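LPS-assembly lipoprotein LptE (Acinetobacter baumannii, PDB 5TSE) probably works with LptD in assembling lipopolysaccharide at the outer-membrane surface, and may itself bind and recognise the lipopolysaccharide. Local coordinates at residues A[56-61]-A[71-76]; A[87-92]-A[137-142]; A[94-98]-A[124-129]. One frame throughout, in Å; residues are numbered along the deposited sequence.

Contact 1. Residues A[56-61]-A[71-76]; sequences YTPRRQ and LLRLTV. With FMT (formic acid), chain D.
With CG trans to the backbone N in both Tyr56 (chi1 175°) and Leu74 (chi1 -176°), ring and isobutyl group converge on one face of the sheet. Leu74 CD1 sits over the centre of the Tyr56 ring, 3.9 Å from its centroid, a CH-pi contact; the other branch, CD2, packs against Tyr56 CE2 at 3.7 Å. Val76 CG2 approaches the ring obliquely. The two strands are the arms of an antiparallel beta hairpin, 49-64 and 68-81, in register from Tyr56-Val76 to Gln61-Leu71. Thr57-Thr75, Arg59-Arg73 and Gln61-Leu71 are the hydrogen-bonded pairs, each closed by two N-H...O bonds; the straightest, Leu71 N to Gln61 O, measures 2.8 Å at 177°. Leu72 and Leu74 also meet helix 110-134, on Leu117 and on Val121 and Leu125. On the face that carries Thr57, Gln61, Leu71 and Thr75, Arg59 and Arg73 run side by side, NH2 of Arg59 3.7 Å from NE of Arg73 despite their like charges; Arg73 NH1 is hydrogen-bonded to Thr95. A water donates to Thr57 O and also bonds Thr75 OG1. Thr57 OG1 donates to O2 of a formic acid molecule, probably from the crystallisation liquor, at a notably short 2.5 Å; Thr77 OG1 also bonds this molecule.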
loop_
_atom_site.group_PDB
_atom_site.type_symbol
_atom_site.label_atom_id
_atom_site.label_comp_id
_atom_site.label_asym_id
_atom_site.label_seq_id
_atom_site.Cartn_x
_atom_site.Cartn_y
_atom_site.Cartn_z
ATOM N N TYR A 56 5.600 5.945 2.807
ATOM C CA TYR A 56 5.144 4.721 3.430
ATOM C C TYR A 56 5.205 5.111 4.889
ATOM O O TYR A 56 6.290 5.313 5.431
ATOM C CB TYR A 56 6.107 3.588 3.107
ATOM C CG TYR A 56 5.830 2.269 3.788
ATOM C CD1 TYR A 56 6.380 1.978 5.026
ATOM C CD2 TYR A 56 5.052 1.299 3.176
ATOM C CE1 TYR A 56 6.152 0.759 5.638
ATOM C CE2 TYR A 56 4.809 0.082 3.785
ATOM C CZ TYR A 56 5.363 -0.179 5.010
ATOM O OH TYR A 56 5.126 -1.375 5.602
ATOM N N THR A 57 4.047 5.242 5.524
ATOM C CA THR A 57 4.008 5.683 6.910
ATOM C C THR A 57 3.144 4.774 7.797
ATOM O O THR A 57 1.917 4.794 7.681
ATOM C CB THR A 57 3.464 7.130 6.969
ATOM O OG1 THR A 57 4.179 7.950 6.028
ATOM C CG2 THR A 57 3.603 7.718 8.376
ATOM N N PRO A 58 3.781 3.939 8.643
ATOM C CA PRO A 58 3.021 3.109 9.567
ATOM C C PRO A 58 2.711 3.961 10.775
ATOM O O PRO A 58 3.398 4.946 11.003
ATOM C CB PRO A 58 3.985 1.987 9.938
ATOM C CG PRO A 58 5.337 2.573 9.745
ATOM C CD PRO A 58 5.228 3.671 8.724
ATOM N N ARG A 59 1.713 3.581 11.557
ATOM C CA ARG A 59 1.358 4.382 12.711
ATOM C C ARG A 59 0.632 3.507 13.726
ATOM O O ARG A 59 -0.102 2.588 13.367
ATOM C CB ARG A 59 0.523 5.559 12.192
ATOM C CG ARG A 59 0.146 6.691 13.129
ATOM C CD ARG A 59 -0.219 7.880 12.243
ATOM N NE ARG A 59 -0.904 8.979 12.925
ATOM C CZ ARG A 59 -2.220 9.217 12.887
ATOM N NH1 ARG A 59 -2.710 10.256 13.552
ATOM N NH2 ARG A 59 -3.056 8.442 12.190
ATOM N N ARG A 60 0.909 3.750 14.996
ATOM C CA ARG A 60 0.288 3.017 16.078
ATOM C C ARG A 60 -0.353 4.027 17.023
ATOM O O ARG A 60 0.301 4.529 17.928
ATOM C CB ARG A 60 1.330 2.163 16.804
ATOM C CG ARG A 60 0.777 1.339 17.961
ATOM C CD ARG A 60 1.884 0.543 18.625
ATOM N NE ARG A 60 1.354 -0.369 19.636
ATOM C CZ ARG A 60 1.129 -0.066 20.916
ATOM N NH1 ARG A 60 1.382 1.155 21.397
ATOM N NH2 ARG A 60 0.644 -1.008 21.732
ATOM N N GLN A 61 -1.627 4.334 16.786
ATOM C CA GLN A 61 -2.377 5.286 17.622
ATOM C C GLN A 61 -3.015 4.658 18.832
ATOM O O GLN A 61 -3.609 3.588 18.732
ATOM C CB GLN A 61 -3.575 5.873 16.880
ATOM C CG GLN A 61 -3.339 6.955 15.876
ATOM C CD GLN A 61 -4.670 7.508 15.380
ATOM O OE1 GLN A 61 -5.556 6.747 14.979
ATOM N NE2 GLN A 61 -4.816 8.827 15.399
ATOM N N LEU A 71 -4.898 1.413 17.568
ATOM C CA LEU A 71 -5.171 1.397 16.136
ATOM C C LEU A 71 -3.879 1.357 15.312
ATOM O O LEU A 71 -3.018 2.234 15.427
ATOM C CB LEU A 71 -6.067 2.577 15.757
ATOM C CG LEU A 71 -6.489 2.723 14.281
ATOM C CD1 LEU A 71 -7.767 3.517 14.127
ATOM C CD2 LEU A 71 -5.384 3.305 13.404
ATOM N N LEU A 72 -3.770 0.324 14.477
ATOM C CA LEU A 72 -2.603 0.089 13.643
ATOM C C LEU A 72 -2.921 0.563 12.233
ATOM O O LEU A 72 -3.775 -0.006 11.561
ATOM C CB LEU A 72 -2.260 -1.395 13.672
ATOM C CG LEU A 72 -2.055 -1.951 15.103
ATOM C CD1 LEU A 72 -2.006 -3.463 15.108
ATOM C CD2 LEU A 72 -0.808 -1.387 15.763
ATOM N N ARG A 73 -2.257 1.624 11.798
ATOM C CA ARG A 73 -2.508 2.165 10.479
ATOM C C ARG A 73 -1.289 2.124 9.593
ATOM O O ARG A 73 -0.167 2.186 10.076
ATOM C CB ARG A 73 -2.945 3.630 10.600
ATOM C CG ARG A 73 -3.219 4.335 9.270
ATOM C CD ARG A 73 -3.745 5.765 9.427
ATOM N NE ARG A 73 -4.882 5.805 10.332
ATOM C CZ ARG A 73 -6.111 5.375 10.041
ATOM N NH1 ARG A 73 -6.404 4.833 8.855
ATOM N NH2 ARG A 73 -7.060 5.467 10.965
ATOM N N LEU A 74 -1.544 2.041 8.288
ATOM C CA LEU A 74 -0.502 2.138 7.280
ATOM C C LEU A 74 -1.041 3.076 6.212
ATOM O O LEU A 74 -2.143 2.902 5.713
ATOM C CB LEU A 74 -0.112 0.781 6.695
ATOM C CG LEU A 74 1.048 0.794 5.684
ATOM C CD1 LEU A 74 2.226 1.638 6.153
ATOM C CD2 LEU A 74 1.502 -0.632 5.388
ATOM N N THR A 75 -0.260 4.094 5.888
ATOM C CA THR A 75 -0.657 5.086 4.906
ATOM C C THR A 75 0.385 5.137 3.799
ATOM O O THR A 75 1.578 5.139 4.079
ATOM C CB THR A 75 -0.772 6.447 5.598
ATOM O OG1 THR A 75 -1.739 6.334 6.660
ATOM C CG2 THR A 75 -1.169 7.538 4.617
ATOM N N VAL A 76 -0.059 5.161 2.549
ATOM C CA VAL A 76 0.878 5.212 1.408
ATOM C C VAL A 76 0.452 6.208 0.328
ATOM O O VAL A 76 -0.708 6.240 -0.076
ATOM C CB VAL A 76 1.076 3.814 0.751
ATOM C CG1 VAL A 76 1.839 3.920 -0.563
ATOM C CG2 VAL A 76 1.812 2.879 1.683
HETATM C C FMT D . 2.055 9.637 3.898
HETATM O O1 FMT D . 1.642 9.804 2.764
HETATM O O2 FMT D . 2.383 8.409 4.282
HETATM O O HOH W 1 -0.249 6.266 8.844
#

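Contact 2. Residues A[87-92]-A[137-142]; sequences KITEPR and RLPKAQ
Glu90 meets the C-terminal segment through both its backbone and its carboxylate. Its N-H donates to Pro139 O at 2.7 Å, nearly in line with the carbonyl bond, while OE2 accepts from Gln142 N at 2.8 Å, the donor lying close to the extension of the CD-OE2 bond. The other carboxylate oxygen, OE1, takes Lys87 NZ on its syn side at 2.7 Å, a salt bridge within 87-92, so the two oxygens have separate partners and the rotation of the group is restrained. A bend at chi2 (-62°) folds the Glu90 chain back over the backbone of 140-142, with CG beside Lys140 O. A third bond, Ala141 N to Ile88 O, is longer at 3.1 Å, and its donor stands well above the carbonyl plane. Thr89 and Lys140 form a single backbone bridge between these irregular segments.

Packing flanks the polar centre. At one end the Ala141 methyl rests 3.3 Å from Lys87 O and also meets Lys87 CE. At the other, Leu138 CB lies against Thr89 CB and CG2, and its CD2 branch presses on Arg92 CB at 3.4 Å. Arg92, bent at chi2 and chi3, carries its guanidinium past the Pro139 ring, bringing NH2 to 3.7 Å from Pro139 CD.

Thr89 OG1 is bonded to Ile80 N, tying 87-92 to strand 68-81. Arg92 and Leu138 both touch Gln132 near the end of helix 110-134; the segment after that helix thus meets the connection between strands 68-81 and 92-101.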
loop_
_atom_site.group_PDB
_atom_site.type_symbol
_atom_site.label_atom_id
_atom_site.label_comp_id
_atom_site.label_asym_id
_atom_site.label_seq_id
_atom_site.Cartn_x
_atom_site.Cartn_y
_atom_site.Cartn_z
ATOM N N LYS A 87 6.110 12.394 -14.298
ATOM C CA LYS A 87 4.979 12.002 -13.502
ATOM C C LYS A 87 3.842 11.815 -14.479
ATOM O O LYS A 87 3.563 12.727 -15.255
ATOM C CB LYS A 87 4.656 13.113 -12.504
ATOM C CG LYS A 87 3.510 12.805 -11.564
ATOM C CD LYS A 87 3.226 13.930 -10.577
ATOM C CE LYS A 87 2.684 15.182 -11.249
ATOM N NZ LYS A 87 2.328 16.213 -10.239
ATOM N N ILE A 88 3.212 10.641 -14.495
ATOM C CA ILE A 88 2.093 10.433 -15.426
ATOM C C ILE A 88 0.714 10.470 -14.730
ATOM O O ILE A 88 -0.309 10.585 -15.404
ATOM C CB ILE A 88 2.287 9.206 -16.349
ATOM C CG1 ILE A 88 2.026 7.885 -15.647
ATOM C CG2 ILE A 88 3.689 9.236 -16.964
ATOM C CD1 ILE A 88 1.986 6.730 -16.623
ATOM N N THR A 89 0.695 10.375 -13.397
ATOM C CA THR A 89 -0.554 10.489 -12.619
ATOM C C THR A 89 -0.257 11.352 -11.416
ATOM O O THR A 89 0.887 11.456 -10.998
ATOM C CB THR A 89 -1.068 9.158 -12.041
ATOM O OG1 THR A 89 -0.221 8.737 -10.965
ATOM C CG2 THR A 89 -1.155 8.085 -13.101
ATOM N N GLU A 90 -1.278 11.967 -10.837
ATOM C CA GLU A 90 -1.041 12.756 -9.642
ATOM C C GLU A 90 -0.888 11.785 -8.480
ATOM O O GLU A 90 -1.330 10.626 -8.580
ATOM C CB GLU A 90 -2.176 13.755 -9.396
ATOM C CG GLU A 90 -2.298 14.825 -10.480
ATOM C CD GLU A 90 -1.063 15.713 -10.602
ATOM O OE1 GLU A 90 -0.253 15.766 -9.653
ATOM O OE2 GLU A 90 -0.907 16.381 -11.647
ATOM N N PRO A 91 -0.228 12.226 -7.389
ATOM C CA PRO A 91 -0.086 11.330 -6.244
ATOM C C PRO A 91 -1.444 10.899 -5.694
ATOM O O PRO A 91 -2.412 11.622 -5.815
ATOM C CB PRO A 91 0.676 12.166 -5.204
ATOM C CG PRO A 91 1.242 13.334 -5.928
ATOM C CD PRO A 91 0.453 13.522 -7.189
ATOM N N ARG A 92 -1.491 9.706 -5.122
ATOM C CA ARG A 92 -2.693 9.142 -4.534
ATOM C C ARG A 92 -2.308 8.605 -3.155
ATOM O O ARG A 92 -1.366 7.826 -3.053
ATOM C CB ARG A 92 -3.210 8.023 -5.431
ATOM C CG ARG A 92 -4.288 7.145 -4.821
ATOM C CD ARG A 92 -5.549 7.909 -4.432
ATOM N NE ARG A 92 -6.243 8.479 -5.583
ATOM C CZ ARG A 92 -7.388 9.148 -5.516
ATOM N NH1 ARG A 92 -7.994 9.340 -4.346
ATOM N NH2 ARG A 92 -7.937 9.624 -6.624
ATOM N N ARG A 137 -7.950 4.182 -11.697
ATOM C CA ARG A 137 -8.656 5.153 -10.877
ATOM C C ARG A 137 -7.695 6.226 -10.308
ATOM O O ARG A 137 -7.926 6.756 -9.222
ATOM C CB ARG A 137 -9.424 4.422 -9.760
ATOM C CG ARG A 137 -10.623 5.205 -9.237
ATOM C CD ARG A 137 -11.803 5.141 -10.197
ATOM N NE ARG A 137 -12.699 6.290 -10.058
ATOM C CZ ARG A 137 -13.582 6.482 -9.077
ATOM N NH1 ARG A 137 -14.334 7.586 -9.079
ATOM N NH2 ARG A 137 -13.709 5.602 -8.083
ATOM N N LEU A 138 -6.626 6.539 -11.050
ATOM C CA LEU A 138 -5.642 7.556 -10.637
ATOM C C LEU A 138 -5.736 8.773 -11.573
ATOM O O LEU A 138 -5.664 8.603 -12.798
ATOM C CB LEU A 138 -4.211 6.996 -10.664
ATOM C CG LEU A 138 -3.845 5.855 -9.708
ATOM C CD1 LEU A 138 -2.432 5.351 -9.974
ATOM C CD2 LEU A 138 -3.975 6.302 -8.260
ATOM N N PRO A 139 -5.886 10.000 -11.011
ATOM C CA PRO A 139 -5.990 11.191 -11.870
ATOM C C PRO A 139 -4.705 11.484 -12.662
ATOM O O PRO A 139 -3.605 11.468 -12.085
ATOM C CB PRO A 139 -6.282 12.336 -10.872
ATOM C CG PRO A 139 -6.609 11.677 -9.573
ATOM C CD PRO A 139 -5.888 10.368 -9.584
ATOM N N LYS A 140 -4.851 11.744 -13.965
ATOM C CA LYS A 140 -3.693 12.044 -14.827
ATOM C C LYS A 140 -2.929 13.309 -14.386
ATOM O O LYS A 140 -3.504 14.209 -13.767
ATOM C CB LYS A 140 -4.096 12.088 -16.325
ATOM C CG LYS A 140 -5.223 13.037 -16.756
ATOM C CD LYS A 140 -4.862 14.515 -16.682
ATOM C CE LYS A 140 -5.880 15.391 -17.400
ATOM N NZ LYS A 140 -5.904 15.169 -18.875
ATOM N N ALA A 141 -1.629 13.347 -14.682
ATOM C CA ALA A 141 -0.783 14.489 -14.315
ATOM C C ALA A 141 -1.214 15.746 -15.067
ATOM O O ALA A 141 -1.687 15.663 -16.204
ATOM C CB ALA A 141 0.680 14.185 -14.587
ATOM N N GLN A 142 -1.044 16.904 -14.429
ATOM C CA GLN A 142 -1.429 18.185 -15.028
ATOM C C GLN A 142 -0.372 19.266 -14.743
ATOM O O GLN A 142 0.146 19.339 -13.628
ATOM C CB GLN A 142 -2.805 18.600 -14.494
ATOM C CG GLN A 142 -3.388 19.854 -15.128
ATOM C CD GLN A 142 -4.821 20.123 -14.703
ATOM O OE1 GLN A 142 -5.557 19.208 -14.319
ATOM N NE2 GLN A 142 -5.234 21.381 -14.799
#

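Contact 3. Residues A[94-98]-A[124-129]; sequences LTAAR and DLAQQI
The Arg98 guanidinium presents its edge to Asp124, and OD2 lies within 5° of its plane. NH1 and NH2 converge end-on on that one oxygen, at 3.0 Å from NH1 and 3.3 Å from NH2. They reach OD2 on its anti side, and the guanidinium and carboxylate planes stand 73° apart, so this is a salt bridge to a single oxygen and not a paired, coplanar one. NH1 also donates to Ala97 O, again near the guanidinium plane, which helps fix the rotation of the group. Gln128 NE2 instead serves two acceptors: Thr95 O at 3.2 Å, which lies close to the amide plane although the donor stands above the carbonyl plane, and Asp124 OD1 at 2.9 Å, one helical turn back, which it meets from above the carboxylate plane. Gln128 OE1 accepts from a water that in turn accepts from Thr95 N.

The rest of the contact is mostly apolar. Ala96 CB points at the helix and packs on Leu125 CB at 4.1 Å. Leu125, its CG turned away from the backbone N (chi1 -174°), brings CD1 onto Leu94 CB at 3.7 Å, while the Leu94 and Gln128 side chains pass each other in opposite directions, CD1 of Leu94 against CB of Gln128. Strand 92-101 and helix 110-134 run roughly antiparallel here, their local axes 8.0 Å apart, as part of an alpha/beta packing in which helices cover one face of the sheet. Leu125 reaches on to Leu74 and Val76 of the next strand, and Ile129 to Leu31 of helix 25-37.

Asp124 thus has a partner at each oxygen; the nearby guanidinium would be expected to favour its ionised form, and the carboxylate in turn links Arg98 to the Gln128 amide along the polar side of the contact.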
loop_
_atom_site.group_PDB
_atom_site.type_symbol
_atom_site.label_atom_id
_atom_site.label_comp_id
_atom_site.label_asym_id
_atom_site.label_seq_id
_atom_site.Cartn_x
_atom_site.Cartn_y
_atom_site.Cartn_z
ATOM N N LEU A 94 -3.450 6.435 0.145
ATOM C CA LEU A 94 -4.387 5.416 0.643
ATOM C C LEU A 94 -4.010 4.994 2.050
ATOM O O LEU A 94 -2.891 5.198 2.481
ATOM C CB LEU A 94 -4.390 4.183 -0.249
ATOM C CG LEU A 94 -4.593 4.424 -1.737
ATOM C CD1 LEU A 94 -4.711 3.084 -2.454
ATOM C CD2 LEU A 94 -5.823 5.282 -1.987
ATOM N N THR A 95 -4.948 4.373 2.752
ATOM C CA THR A 95 -4.698 3.967 4.107
ATOM C C THR A 95 -5.508 2.743 4.484
ATOM O O THR A 95 -6.608 2.535 3.982
ATOM C CB THR A 95 -5.024 5.123 5.082
ATOM O OG1 THR A 95 -4.547 4.807 6.390
ATOM C CG2 THR A 95 -6.529 5.408 5.148
ATOM N N ALA A 96 -4.944 1.921 5.352
ATOM C CA ALA A 96 -5.638 0.731 5.842
ATOM C C ALA A 96 -5.442 0.733 7.334
ATOM O O ALA A 96 -4.435 1.241 7.820
ATOM C CB ALA A 96 -5.065 -0.530 5.227
ATOM N N ALA A 97 -6.390 0.158 8.064
ATOM C CA ALA A 97 -6.303 0.152 9.502
ATOM C C ALA A 97 -7.154 -0.903 10.172
ATOM O O ALA A 97 -8.214 -1.257 9.682
ATOM C CB ALA A 97 -6.727 1.520 10.016
ATOM N N ARG A 98 -6.672 -1.381 11.312
ATOM C CA ARG A 98 -7.403 -2.313 12.150
ATOM C C ARG A 98 -7.116 -1.897 13.582
ATOM O O ARG A 98 -6.026 -1.389 13.874
ATOM C CB ARG A 98 -6.934 -3.754 11.944
ATOM C CG ARG A 98 -7.197 -4.348 10.579
ATOM C CD ARG A 98 -8.678 -4.426 10.257
ATOM N NE ARG A 98 -8.897 -5.183 9.022
ATOM C CZ ARG A 98 -8.774 -4.703 7.786
ATOM N NH1 ARG A 98 -8.394 -3.446 7.557
ATOM N NH2 ARG A 98 -9.006 -5.506 6.749
ATOM N N ASP A 124 -4.160 -5.679 3.029
ATOM C CA ASP A 124 -5.309 -4.842 2.648
ATOM C C ASP A 124 -4.820 -3.704 1.765
ATOM O O ASP A 124 -5.321 -3.506 0.655
ATOM C CB ASP A 124 -5.995 -4.318 3.945
ATOM C CG ASP A 124 -7.198 -3.348 3.692
ATOM O OD1 ASP A 124 -7.269 -2.689 2.638
ATOM O OD2 ASP A 124 -8.060 -3.221 4.593
ATOM N N LEU A 125 -3.805 -2.987 2.233
ATOM C CA LEU A 125 -3.271 -1.866 1.475
ATOM C C LEU A 125 -2.667 -2.301 0.133
ATOM O O LEU A 125 -2.860 -1.622 -0.858
ATOM C CB LEU A 125 -2.263 -1.065 2.302
ATOM C CG LEU A 125 -1.754 0.227 1.654
ATOM C CD1 LEU A 125 -2.920 1.105 1.199
ATOM C CD2 LEU A 125 -0.862 0.992 2.606
ATOM N N ALA A 126 -1.969 -3.435 0.092
ATOM C CA ALA A 126 -1.401 -3.929 -1.176
ATOM C C ALA A 126 -2.510 -4.118 -2.224
ATOM O O ALA A 126 -2.341 -3.768 -3.408
ATOM C CB ALA A 126 -0.641 -5.241 -0.958
ATOM N N GLN A 127 -3.651 -4.647 -1.772
ATOM C CA GLN A 127 -4.807 -4.883 -2.640
ATOM C C GLN A 127 -5.427 -3.561 -3.117
ATOM O O GLN A 127 -5.789 -3.458 -4.283
ATOM C CB GLN A 127 -5.848 -5.791 -1.942
ATOM C CG GLN A 127 -5.285 -7.159 -1.565
ATOM C CD GLN A 127 -6.322 -8.131 -1.007
ATOM O OE1 GLN A 127 -7.430 -8.241 -1.520
ATOM N NE2 GLN A 127 -5.939 -8.874 0.028
ATOM N N GLN A 128 -5.526 -2.548 -2.248
ATOM C CA GLN A 128 -6.079 -1.238 -2.675
ATOM C C GLN A 128 -5.185 -0.565 -3.715
ATOM O O GLN A 128 -5.677 0.044 -4.659
ATOM C CB GLN A 128 -6.245 -0.240 -1.520
ATOM C CG GLN A 128 -7.259 -0.584 -0.454
ATOM C CD GLN A 128 -7.303 0.505 0.617
ATOM O OE1 GLN A 128 -7.611 1.676 0.336
ATOM N NE2 GLN A 128 -7.002 0.132 1.838
ATOM N N ILE A 129 -3.877 -0.615 -3.497
ATOM C CA ILE A 129 -2.928 -0.021 -4.445
ATOM C C ILE A 129 -3.094 -0.702 -5.789
ATOM O O ILE A 129 -3.201 -0.048 -6.814
ATOM C CB ILE A 129 -1.474 -0.200 -3.990
ATOM C CG1 ILE A 129 -1.236 0.600 -2.707
ATOM C CG2 ILE A 129 -0.518 0.277 -5.073
ATOM C CD1 ILE A 129 0.055 0.251 -1.990
HETATM O O HOH W 2 -7.540 4.397 1.806
#

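How the contacts relate
Contacts 1 and 3 are both partly buried, contact 3 nearer the middle of the chain; contact 2 is at the surface. Contacts 1 and 3 share a sheet: strands 68-81 and 92-101 are neighbours, joined by Val76 O to Leu94 N and Leu72 N to Arg98 O, and Leu125 of the helix packs on Val76. Contact 1 is dominated by regular strand-to-strand bonds; contact 3 relies on side chains, a small apolar patch edged by a salt bridge and an amide. Contact 2, about 19 Å from contact 3 between centres, joins irregular segments through two backbone bonds and one to a carboxylate, beside small apolar patches. Its loop encloses contact 3 along the chain.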